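Long-range contacts in CELL division protein FTSZ homolog 1 (Methanocaldococcus jannaschii, PDB 2VAP), which binds GTP and, as a homologue of tubulin, probably hydrolyses it while polymerising into the ring that marks the site of cell division: residues 86-91 and 106-111; 152-156 and 239-244; 279-285 and 310-316; 288-292 and 327-332. All coordinates share one frame; numbering follows the deposited sequence.

Contact 1: 86-91 and 106-111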
loop_
_atom_site.group_PDB
_atom_site.type_symbol
_atom_site.label_atom_id
_atom_site.label_comp_id
_atom_site.label_asym_id
_atom_site.label_seq_id
_atom_site.Cartn_x
_atom_site.Cartn_y
_atom_site.Cartn_z
ATOM N N LEU A 86 -5.535 20.524 5.277
ATOM C CA LEU A 86 -5.800 21.256 4.046
ATOM C C LEU A 86 -4.507 21.915 3.589
ATOM O O LEU A 86 -4.041 22.881 4.196
ATOM C CB LEU A 86 -6.902 22.301 4.249
ATOM C CG LEU A 86 -7.357 23.057 2.997
ATOM C CD1 LEU A 86 -8.174 22.163 2.067
ATOM C CD2 LEU A 86 -8.150 24.285 3.389
ATOM N N ILE A 87 -3.922 21.374 2.524
ATOM C CA ILE A 87 -2.655 21.886 2.004
ATOM C C ILE A 87 -2.868 23.041 1.023
ATOM O O ILE A 87 -3.875 23.088 0.312
ATOM C CB ILE A 87 -1.769 20.766 1.383
ATOM C CG1 ILE A 87 -2.496 20.048 0.239
ATOM C CG2 ILE A 87 -1.331 19.772 2.464
ATOM C CD1 ILE A 87 -1.587 19.216 -0.662
ATOM N N GLY A 88 -1.918 23.973 1.010
ATOM C CA GLY A 88 -1.974 25.144 0.133
ATOM C C GLY A 88 -3.098 26.109 0.458
ATOM O O GLY A 88 -3.786 26.594 -0.445
ATOM N N LYS A 89 -3.281 26.386 1.749
ATOM C CA LYS A 89 -4.307 27.321 2.224
ATOM C C LYS A 89 -4.123 28.722 1.646
ATOM O O LYS A 89 -5.101 29.408 1.340
ATOM C CB LYS A 89 -4.303 27.395 3.754
ATOM C CG LYS A 89 -4.909 26.189 4.452
ATOM C CD LYS A 89 -4.856 26.354 5.961
ATOM C CE LYS A 89 -5.577 25.221 6.666
ATOM N NZ LYS A 89 -5.510 25.360 8.147
ATOM N N LYS A 90 -2.865 29.131 1.498
ATOM C CA LYS A 90 -2.519 30.448 0.962
ATOM C C LYS A 90 -2.320 30.415 -0.557
ATOM O O LYS A 90 -2.020 31.442 -1.173
ATOM C CB LYS A 90 -1.256 30.984 1.649
ATOM C CG LYS A 90 -1.377 31.144 3.161
ATOM C CD LYS A 90 -0.035 31.496 3.787
ATOM C CE LYS A 90 -0.095 31.461 5.309
ATOM N NZ LYS A 90 -0.919 32.564 5.878
ATOM N N LEU A 91 -2.500 29.237 -1.153
ATOM C CA LEU A 91 -2.265 29.043 -2.582
ATOM C C LEU A 91 -3.564 28.874 -3.371
ATOM O O LEU A 91 -3.822 29.623 -4.315
ATOM C CB LEU A 91 -1.336 27.843 -2.814
ATOM C CG LEU A 91 -0.677 27.682 -4.189
ATOM C CD1 LEU A 91 0.488 28.652 -4.358
ATOM C CD2 LEU A 91 -0.206 26.251 -4.384
ATOM N N GLU A 106 3.289 22.337 -5.026
ATOM C CA GLU A 106 3.497 23.631 -4.377
ATOM C C GLU A 106 2.672 23.762 -3.095
ATOM O O GLU A 106 3.138 24.332 -2.105
ATOM C CB GLU A 106 3.175 24.773 -5.348
ATOM C CG GLU A 106 3.743 26.136 -4.950
ATOM C CD GLU A 106 5.260 26.214 -5.058
ATOM O OE1 GLU A 106 5.879 26.905 -4.221
ATOM O OE2 GLU A 106 5.838 25.590 -5.976
ATOM N N ALA A 107 1.453 23.225 -3.122
ATOM C CA ALA A 107 0.565 23.230 -1.962
ATOM C C ALA A 107 1.140 22.415 -0.804
ATOM O O ALA A 107 1.084 22.842 0.351
ATOM C CB ALA A 107 -0.808 22.708 -2.346
ATOM N N ALA A 108 1.693 21.247 -1.126
ATOM C CA ALA A 108 2.308 20.372 -0.130
ATOM C C ALA A 108 3.562 21.002 0.475
ATOM O O ALA A 108 3.789 20.902 1.683
ATOM C CB ALA A 108 2.627 19.017 -0.740
ATOM N N LYS A 109 4.363 21.653 -0.369
ATOM C CA LYS A 109 5.574 22.348 0.076
ATOM C C LYS A 109 5.253 23.506 1.022
ATOM O O LYS A 109 5.982 23.743 1.986
ATOM C CB LYS A 109 6.388 22.845 -1.121
ATOM C CG LYS A 109 7.141 21.749 -1.859
ATOM C CD LYS A 109 7.886 22.302 -3.062
ATOM C CE LYS A 109 8.671 21.210 -3.773
ATOM N NZ LYS A 109 9.407 21.736 -4.955
ATOM N N GLU A 110 4.158 24.212 0.738
ATOM C CA GLU A 110 3.662 25.288 1.599
ATOM C C GLU A 110 3.285 24.759 2.985
ATOM O O GLU A 110 3.532 25.416 3.999
ATOM C CB GLU A 110 2.457 25.977 0.945
ATOM C CG GLU A 110 1.879 27.151 1.736
ATOM C CD GLU A 110 0.540 27.627 1.197
ATOM O OE1 GLU A 110 0.477 28.033 0.018
ATOM O OE2 GLU A 110 -0.449 27.607 1.960
ATOM N N SER A 111 2.695 23.565 3.017
ATOM C CA SER A 111 2.210 22.966 4.257
ATOM C C SER A 111 3.145 21.878 4.796
ATOM O O SER A 111 2.720 21.016 5.569
ATOM C CB SER A 111 0.803 22.396 4.049
ATOM O OG SER A 111 -0.067 23.368 3.496
HETATM O O HOH W 1 -1.334 25.715 3.976
#
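The carboxylate of E110 reaches across to the turn that follows strand 83-86 of the Rossmann-like GTPase domain. There OE2 takes the backbone N-H of K90 on its syn lone pair, at 2.9 Å and nearly straight (165°). The glutamate spans this distance because CG stands anti to the backbone N (chi1 -178°) and the chain runs on extended. The second direct bond joins G88 N to S111 OG at 3.2 Å, and S111 OG also lies 2.7 Å from a water that accepts the N-H of K89. Three consecutive amides of the turn are thus engaged by the end of helix 101-110, two directly and one through water. L91 N bonds back to G88 O and closes the turn on itself.

Next to these bonds the backbones come very close, with the CA atoms of G88 and A107 only 3.8 Å apart. G88 has a positive phi (67°), and a side chain here would collide with A107 CB. I87 spreads over the helix: CG2 lies against S111 CB, while CD1 rests on the methyls of A107 and A108. I87 also packs on S139 of helix 135-149 and lies near T135, a GTP-binding residue. At the outer edge L91 crosses E106 at about a right angle, placing its CD2 3.8 Å from E106 CB and 4.1 Å from A107 CB.

Contact 2: 152-156 and 239-244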
loop_
_atom_site.group_PDB
_atom_site.type_symbol
_atom_site.label_atom_id
_atom_site.label_comp_id
_atom_site.label_asym_id
_atom_site.label_seq_id
_atom_site.Cartn_x
_atom_site.Cartn_y
_atom_site.Cartn_z
ATOM N N ALA A 152 11.846 7.642 8.831
ATOM C CA ALA A 152 10.838 6.588 8.743
ATOM C C ALA A 152 11.056 5.684 7.533
ATOM O O ALA A 152 11.561 6.127 6.496
ATOM C CB ALA A 152 9.439 7.195 8.705
ATOM N N LEU A 153 10.683 4.413 7.679
ATOM C CA LEU A 153 10.588 3.504 6.542
ATOM C C LEU A 153 9.451 4.009 5.661
ATOM O O LEU A 153 8.294 4.041 6.085
ATOM C CB LEU A 153 10.331 2.066 7.005
ATOM C CG LEU A 153 10.091 0.973 5.953
ATOM C CD1 LEU A 153 11.284 0.794 5.016
ATOM C CD2 LEU A 153 9.747 -0.345 6.632
ATOM N N THR A 154 9.797 4.417 4.444
ATOM C CA THR A 154 8.877 5.150 3.577
ATOM C C THR A 154 8.367 4.278 2.433
ATOM O O THR A 154 9.121 3.912 1.527
ATOM C CB THR A 154 9.552 6.434 3.039
ATOM O OG1 THR A 154 10.062 7.195 4.140
ATOM C CG2 THR A 154 8.574 7.290 2.250
ATOM N N VAL A 155 7.078 3.949 2.488
ATOM C CA VAL A 155 6.459 3.055 1.508
ATOM C C VAL A 155 5.287 3.745 0.816
ATOM O O VAL A 155 4.381 4.251 1.475
ATOM C CB VAL A 155 5.978 1.732 2.166
ATOM C CG1 VAL A 155 5.274 0.834 1.150
ATOM C CG2 VAL A 155 7.148 0.989 2.807
ATOM N N ALA A 156 5.319 3.768 -0.512
ATOM C CA ALA A 156 4.199 4.290 -1.286
ATOM C C ALA A 156 3.375 3.143 -1.855
ATOM O O ALA A 156 3.925 2.147 -2.324
ATOM C CB ALA A 156 4.691 5.201 -2.398
ATOM N N VAL A 239 10.295 -6.847 8.400
ATOM C CA VAL A 239 9.646 -6.055 7.351
ATOM C C VAL A 239 10.626 -5.014 6.810
ATOM O O VAL A 239 10.764 -4.852 5.595
ATOM C CB VAL A 239 8.349 -5.374 7.862
ATOM C CG1 VAL A 239 7.832 -4.341 6.863
ATOM C CG2 VAL A 239 7.281 -6.414 8.138
ATOM N N LYS A 240 11.318 -4.333 7.723
ATOM C CA LYS A 240 12.313 -3.323 7.369
ATOM C C LYS A 240 13.443 -3.912 6.520
ATOM O O LYS A 240 13.916 -3.270 5.586
ATOM C CB LYS A 240 12.877 -2.666 8.633
ATOM C CG LYS A 240 13.391 -1.252 8.426
ATOM C CD LYS A 240 13.871 -0.638 9.731
ATOM C CE LYS A 240 14.376 0.781 9.518
ATOM N NZ LYS A 240 14.850 1.399 10.787
ATOM N N ALA A 241 13.852 -5.140 6.841
ATOM C CA ALA A 241 14.914 -5.838 6.110
ATOM C C ALA A 241 14.586 -6.041 4.627
ATOM O O ALA A 241 15.475 -5.975 3.776
ATOM C CB ALA A 241 15.227 -7.174 6.775
ATOM N N VAL A 242 13.311 -6.282 4.332
ATOM C CA VAL A 242 12.845 -6.475 2.956
ATOM C C VAL A 242 12.493 -5.144 2.286
ATOM O O VAL A 242 12.784 -4.942 1.103
ATOM C CB VAL A 242 11.637 -7.452 2.899
ATOM C CG1 VAL A 242 10.974 -7.448 1.522
ATOM C CG2 VAL A 242 12.080 -8.859 3.260
ATOM N N MET A 243 11.886 -4.237 3.046
ATOM C CA MET A 243 11.327 -3.009 2.473
ATOM C C MET A 243 12.275 -1.805 2.421
ATOM O O MET A 243 12.018 -0.854 1.677
ATOM C CB MET A 243 10.003 -2.640 3.158
ATOM C CG MET A 243 8.948 -3.741 3.086
ATOM S SD MET A 243 7.265 -3.161 3.363
ATOM C CE MET A 243 6.806 -2.649 1.711
ATOM N N ASN A 244 13.359 -1.845 3.200
ATOM C CA ASN A 244 14.364 -0.767 3.210
ATOM C C ASN A 244 14.902 -0.419 1.826
ATOM O O ASN A 244 15.061 0.756 1.489
ATOM C CB ASN A 244 15.536 -1.109 4.138
ATOM C CG ASN A 244 15.398 -0.489 5.521
ATOM O OD1 ASN A 244 14.604 0.428 5.736
ATOM N ND2 ASN A 244 16.187 -0.987 6.467
#
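L153 drives both its methyl groups against helix 236-243 and N244, and no hydrogen bond crosses between the two segments. Its CG lies anti to the backbone N (chi1 175°), which carries the fork off the strand: CD2 settles 4.0 Å from K240 CA, while CD1 comes within 4.1 Å of M243 CB and 3.4 Å of N244 OD1. Farther along the strand, V155 is met by M243 of the helix. A bend at chi3 (86°) turns the methionine's terminal methyl onto V155, the two side chains crossing at about a right angle, with M243 CE 3.8 Å from V155 CG1 and equally far from CG2. Shortening L153 to alanine removes both methyls and is likely to open a gap between strand and helix, leaving M243 CB and the backbone of K240 without the leucine methyls that pack on them.

M124, on the adjacent strand 124-130, touches L153, V155 and M243 and extends the apolar patch. The axes of segments 153-156 and 239-243 pass 9.8 Å apart at 61°. T154 points to the other face of the sheet, against helix 135-149. Helix 236-243 thus lies on the GTPase sheet through M243, whose O also bonds T186 OG1, and reaches strand 316-323 of the C-terminal domain through V242.

Contact 3: 279-285 and 310-316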
loop_
_atom_site.group_PDB
_atom_site.type_symbol
_atom_site.label_atom_id
_atom_site.label_comp_id
_atom_site.label_asym_id
_atom_site.label_seq_id
_atom_site.Cartn_x
_atom_site.Cartn_y
_atom_site.Cartn_z
ATOM N N ILE A 279 8.013 -12.129 -12.719
ATOM C CA ILE A 279 8.275 -12.304 -11.285
ATOM C C ILE A 279 9.598 -13.017 -10.973
ATOM O O ILE A 279 9.965 -13.175 -9.807
ATOM C CB ILE A 279 7.089 -12.996 -10.550
ATOM C CG1 ILE A 279 6.732 -14.332 -11.213
ATOM C CG2 ILE A 279 5.884 -12.054 -10.483
ATOM C CD1 ILE A 279 5.743 -15.176 -10.425
ATOM N N ASP A 280 10.308 -13.432 -12.021
ATOM C CA ASP A 280 11.635 -14.032 -11.882
ATOM C C ASP A 280 12.691 -12.996 -11.496
ATOM O O ASP A 280 13.742 -13.344 -10.954
ATOM C CB ASP A 280 12.044 -14.743 -13.178
ATOM C CG ASP A 280 11.180 -15.960 -13.481
ATOM O OD1 ASP A 280 10.800 -16.137 -14.657
ATOM O OD2 ASP A 280 10.881 -16.737 -12.549
ATOM N N GLY A 281 12.402 -11.725 -11.773
ATOM C CA GLY A 281 13.305 -10.624 -11.440
ATOM C C GLY A 281 13.160 -10.114 -10.016
ATOM O O GLY A 281 13.828 -9.154 -9.624
ATOM N N ALA A 282 12.288 -10.758 -9.243
ATOM C CA ALA A 282 12.037 -10.386 -7.852
ATOM C C ALA A 282 13.186 -10.786 -6.935
ATOM O O ALA A 282 13.765 -11.865 -7.081
ATOM C CB ALA A 282 10.749 -11.013 -7.369
ATOM N N THR A 283 13.500 -9.909 -5.984
ATOM C CA THR A 283 14.557 -10.159 -5.004
ATOM C C THR A 283 13.994 -10.297 -3.589
ATOM O O THR A 283 14.717 -10.646 -2.653
ATOM C CB THR A 283 15.635 -9.049 -5.027
ATOM O OG1 THR A 283 15.020 -7.771 -4.825
ATOM C CG2 THR A 283 16.384 -9.049 -6.356
ATOM N N GLY A 284 12.699 -10.022 -3.441
ATOM C CA GLY A 284 12.029 -10.126 -2.149
ATOM C C GLY A 284 10.521 -10.235 -2.271
ATOM O O GLY A 284 9.955 -9.994 -3.339
ATOM N N ALA A 285 9.872 -10.602 -1.167
ATOM C CA ALA A 285 8.419 -10.749 -1.135
ATOM C C ALA A 285 7.853 -10.641 0.273
ATOM O O ALA A 285 8.471 -11.090 1.240
ATOM C CB ALA A 285 7.998 -12.074 -1.766
ATOM N N ARG A 310 8.301 -20.727 -6.765
ATOM C CA ARG A 310 8.066 -19.965 -7.989
ATOM C C ARG A 310 9.093 -18.844 -8.174
ATOM O O ARG A 310 9.552 -18.594 -9.292
ATOM C CB ARG A 310 6.634 -19.411 -8.005
ATOM C CG ARG A 310 6.248 -18.616 -9.253
ATOM C CD ARG A 310 6.310 -19.457 -10.525
ATOM N NE ARG A 310 6.106 -18.649 -11.728
ATOM C CZ ARG A 310 7.071 -18.005 -12.382
ATOM N NH1 ARG A 310 8.327 -18.057 -11.958
ATOM N NH2 ARG A 310 6.775 -17.299 -13.464
ATOM N N LEU A 311 9.449 -18.180 -7.078
ATOM C CA LEU A 311 10.414 -17.081 -7.116
ATOM C C LEU A 311 11.858 -17.576 -7.169
ATOM O O LEU A 311 12.121 -18.777 -7.052
ATOM C CB LEU A 311 10.228 -16.153 -5.909
ATOM C CG LEU A 311 8.932 -15.353 -5.744
ATOM C CD1 LEU A 311 9.015 -14.533 -4.470
ATOM C CD2 LEU A 311 8.655 -14.451 -6.942
ATOM N N ASP A 312 12.783 -16.635 -7.352
ATOM C CA ASP A 312 14.218 -16.905 -7.304
ATOM C C ASP A 312 14.592 -17.426 -5.912
ATOM O O ASP A 312 14.160 -16.859 -4.908
ATOM C CB ASP A 312 14.998 -15.625 -7.629
ATOM C CG ASP A 312 16.464 -15.886 -7.925
ATOM O OD1 ASP A 312 17.239 -16.113 -6.972
ATOM O OD2 ASP A 312 16.846 -15.845 -9.114
ATOM N N PRO A 313 15.384 -18.518 -5.851
ATOM C CA PRO A 313 15.766 -19.141 -4.575
ATOM C C PRO A 313 16.502 -18.209 -3.607
ATOM O O PRO A 313 16.524 -18.471 -2.402
ATOM C CB PRO A 313 16.689 -20.292 -5.004
ATOM C CG PRO A 313 17.122 -19.952 -6.390
ATOM C CD PRO A 313 15.959 -19.245 -6.997
ATOM N N ASN A 314 17.089 -17.136 -4.133
ATOM C CA ASN A 314 17.830 -16.171 -3.321
ATOM C C ASN A 314 16.965 -15.038 -2.755
ATOM O O ASN A 314 17.454 -14.201 -1.992
ATOM C CB ASN A 314 19.006 -15.593 -4.118
ATOM C CG ASN A 314 20.068 -16.633 -4.437
ATOM O OD1 ASN A 314 20.484 -17.404 -3.570
ATOM N ND2 ASN A 314 20.520 -16.650 -5.685
ATOM N N ALA A 315 15.685 -15.022 -3.126
ATOM C CA ALA A 315 14.761 -13.971 -2.690
ATOM C C ALA A 315 14.445 -14.057 -1.199
ATOM O O ALA A 315 14.220 -15.145 -0.663
ATOM C CB ALA A 315 13.478 -14.009 -3.510
ATOM N N THR A 316 14.436 -12.900 -0.541
ATOM C CA THR A 316 14.118 -12.811 0.883
ATOM C C THR A 316 12.607 -12.702 1.063
ATOM O O THR A 316 11.992 -11.709 0.665
ATOM C CB THR A 316 14.820 -11.607 1.553
ATOM O OG1 THR A 316 16.210 -11.602 1.205
ATOM C CG2 THR A 316 14.685 -11.677 3.071
HETATM O O HOH W 2 12.013 -14.026 -8.230
HETATM O O HOH W 3 17.354 -10.695 -1.703
#
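With CG opposite the backbone N (chi1 -179°) and a bend at chi2 (62°), R310 brings its guanidinium against I279 and beside D280. They lie at one end of a beta-alpha-beta crossover, in which helix 297-310 links the parallel neighbours 284-291 and 316-323. I279 lies across the arginine at about a right angle, its CD1 3.6 Å above the guanidinium plane and over the centre. D280 comes instead at the edge: NH1 donates to OD2 at 2.9 Å in a salt bridge. The acceptor lies in the guanidinium plane, the carboxylate plane is turned 48° against it, and OD2 alone makes the bond.

L311, the first residue beyond the helix, sends its two methyls to different partners. CD1 meets A285 CB at 3.8 Å and CD2 meets A282 CB at 4.0 Å, with I337 of strand 331-338 packing on the same three residues. A water gathers the polar backbone beside them, donating to I279 O and A282 O and accepting from D312 N. D312 then shapes the descent into the strand, its OD1 taking the N-H of N314 in an Asx turn within a type I turn that runs to A315.

T283 and G284 together face T338, a classic beta bulge. The parallel pairing opens with T316 bonding the residues before and after G284: its N donates to T283 O at 3.1 Å, and its O receives A285 N at 3.0 Å. Beside the T316 N to T283 O bond, A315 CA makes a CA-H...O contact with T283 O at 3.3 Å.

Contact 4: 288-292 and 327-332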
loop_
_atom_site.group_PDB
_atom_site.type_symbol
_atom_site.label_atom_id
_atom_site.label_comp_id
_atom_site.label_asym_id
_atom_site.label_seq_id
_atom_site.Cartn_x
_atom_site.Cartn_y
_atom_site.Cartn_z
ATOM N N HIS A 288 0.948 -12.074 3.033
ATOM C CA HIS A 288 -0.057 -12.036 4.088
ATOM C C HIS A 288 -1.163 -13.035 3.768
ATOM O O HIS A 288 -1.934 -12.842 2.823
ATOM C CB HIS A 288 -0.637 -10.627 4.251
ATOM C CG HIS A 288 -1.424 -10.438 5.514
ATOM N ND1 HIS A 288 -1.691 -9.193 6.044
ATOM C CD2 HIS A 288 -1.991 -11.333 6.358
ATOM C CE1 HIS A 288 -2.398 -9.330 7.152
ATOM N NE2 HIS A 288 -2.592 -10.619 7.366
ATOM N N VAL A 289 -1.224 -14.103 4.557
ATOM C CA VAL A 289 -2.267 -15.115 4.422
ATOM C C VAL A 289 -3.408 -14.772 5.374
ATOM O O VAL A 289 -3.197 -14.596 6.575
ATOM C CB VAL A 289 -1.733 -16.541 4.718
ATOM C CG1 VAL A 289 -2.803 -17.592 4.430
ATOM C CG2 VAL A 289 -0.476 -16.828 3.903
ATOM N N MET A 290 -4.614 -14.665 4.826
ATOM C CA MET A 290 -5.795 -14.321 5.609
ATOM C C MET A 290 -6.858 -15.398 5.454
ATOM O O MET A 290 -7.050 -15.934 4.364
ATOM C CB MET A 290 -6.351 -12.966 5.171
ATOM C CG MET A 290 -5.441 -11.787 5.490
ATOM S SD MET A 290 -5.742 -10.354 4.437
ATOM C CE MET A 290 -4.962 -10.875 2.909
ATOM N N GLY A 291 -7.543 -15.716 6.546
ATOM C CA GLY A 291 -8.574 -16.747 6.514
ATOM C C GLY A 291 -9.562 -16.656 7.658
ATOM O O GLY A 291 -9.473 -15.748 8.489
ATOM N N PRO A 292 -10.519 -17.601 7.710
ATOM C CA PRO A 292 -11.486 -17.656 8.800
ATOM C C PRO A 292 -10.842 -18.210 10.068
ATOM O O PRO A 292 -9.630 -18.442 10.097
ATOM C CB PRO A 292 -12.560 -18.624 8.275
ATOM C CG PRO A 292 -12.208 -18.896 6.833
ATOM C CD PRO A 292 -10.742 -18.680 6.735
ATOM N N LEU A 327 -14.377 -13.205 6.691
ATOM C CA LEU A 327 -14.248 -14.411 5.878
ATOM C C LEU A 327 -14.865 -15.608 6.597
ATOM O O LEU A 327 -14.554 -15.872 7.761
ATOM C CB LEU A 327 -12.776 -14.689 5.539
ATOM C CG LEU A 327 -11.993 -13.643 4.735
ATOM C CD1 LEU A 327 -10.511 -13.985 4.717
ATOM C CD2 LEU A 327 -12.527 -13.497 3.312
ATOM N N GLU A 328 -15.742 -16.323 5.895
ATOM C CA GLU A 328 -16.439 -17.477 6.464
ATOM C C GLU A 328 -15.787 -18.798 6.060
ATOM O O GLU A 328 -15.525 -19.655 6.908
ATOM C CB GLU A 328 -17.920 -17.468 6.066
ATOM C CG GLU A 328 -18.756 -16.375 6.734
ATOM C CD GLU A 328 -18.974 -16.608 8.224
ATOM O OE1 GLU A 328 -19.112 -17.779 8.640
ATOM O OE2 GLU A 328 -19.015 -15.614 8.978
ATOM N N ASN A 329 -15.534 -18.956 4.762
ATOM C CA ASN A 329 -14.918 -20.165 4.222
ATOM C C ASN A 329 -13.747 -19.854 3.288
ATOM O O ASN A 329 -13.107 -20.764 2.754
ATOM C CB ASN A 329 -15.964 -21.011 3.483
ATOM C CG ASN A 329 -17.085 -21.490 4.394
ATOM O OD1 ASN A 329 -18.248 -21.140 4.197
ATOM N ND2 ASN A 329 -16.737 -22.295 5.394
ATOM N N THR A 330 -13.466 -18.565 3.113
ATOM C CA THR A 330 -12.497 -18.097 2.125
ATOM C C THR A 330 -11.120 -17.811 2.725
ATOM O O THR A 330 -11.010 -17.188 3.784
ATOM C CB THR A 330 -13.019 -16.828 1.399
ATOM O OG1 THR A 330 -14.327 -17.081 0.871
ATOM C CG2 THR A 330 -12.090 -16.414 0.259
ATOM N N VAL A 331 -10.080 -18.284 2.042
ATOM C CA VAL A 331 -8.704 -17.880 2.325
ATOM C C VAL A 331 -8.264 -16.856 1.278
ATOM O O VAL A 331 -8.413 -17.082 0.074
ATOM C CB VAL A 331 -7.733 -19.092 2.367
ATOM C CG1 VAL A 331 -6.278 -18.649 2.207
ATOM C CG2 VAL A 331 -7.903 -19.859 3.666
ATOM N N ARG A 332 -7.743 -15.727 1.752
ATOM C CA ARG A 332 -7.242 -14.667 0.883
ATOM C C ARG A 332 -5.728 -14.539 1.030
ATOM O O ARG A 332 -5.199 -14.560 2.144
ATOM C CB ARG A 332 -7.927 -13.339 1.215
ATOM C CG ARG A 332 -7.616 -12.196 0.252
ATOM C CD ARG A 332 -8.294 -10.902 0.683
ATOM N NE ARG A 332 -9.747 -10.958 0.535
ATOM C CZ ARG A 332 -10.590 -10.019 0.959
ATOM N NH1 ARG A 332 -10.138 -8.931 1.569
ATOM N NH2 ARG A 332 -11.894 -10.171 0.773
#
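M290 and R332 stand side by side on one face of the C-terminal sheet, paired as antiparallel neighbours whose two backbone bonds, M290 N to R332 O and R332 N to M290 O, are both 2.7 Å long. The first lies almost along the axis of the carbonyl. Their side chains cross at a slant: a bend at chi3 (-76°) curls M290 so that CE touches R332 CG at 4.0 Å, while the arginine runs on outward. M290 SD itself, placed by the first two torsions, lies 4.2 Å above the centre of the H288 ring, a Met-aromatic contact. That ring is held by hydrogen bonds between ND1 and G221 O and between NE2 and T322 OG1.

P292 lies where the strand ends, its ring tucked into the bend formed by 327-330. CB lies 3.4 Å from L327 O, CG is as close to E328 O, and CD sits 3.3 Å from T330 O, a buried carbonyl with no hydrogen-bonding partner. Without the ring atoms CG and CD of P292, as in an alanine here, a gap would probably open beside the carbonyls of E328 and T330, letting the bend shift. L327 comes from the other limb of the bend, its CD1 3.8 Å from G291 CA. A side chain at G291 would be tight against V331 CG2 and would clash with the proline ring.

On the opposite face V289 and V331 meet through their CG1 atoms. V331 also packs on R261 and A265, so helix 261-270 covers this side. Strand 284-291 is interior to the sheet, with 331-338 as one neighbour and 316-323 as the other.

Overall arrangement
Following the chain from the N terminus, contact 1 closes first, a short loop after strand 83-86 that returns on helix 101-110 beside this outermost strand of the GTPase sheet. Contact 2 then closes a much longer excursion of 82 residues, bringing helix 236-243 back to strand 153-160. Contacts 3 and 4 follow and cross: 279-285 pairs with 310-316, while 288-292, lying between them, pairs with 327-332, so strand 284-291 is tied to both its sheet neighbours. Contact 2 joins the two halves, for V242 CG2 packs 3.8 Å from T316 CG2 of contact 3. Contact 1 stands apart, its centre about 41 Å from that of contact 3.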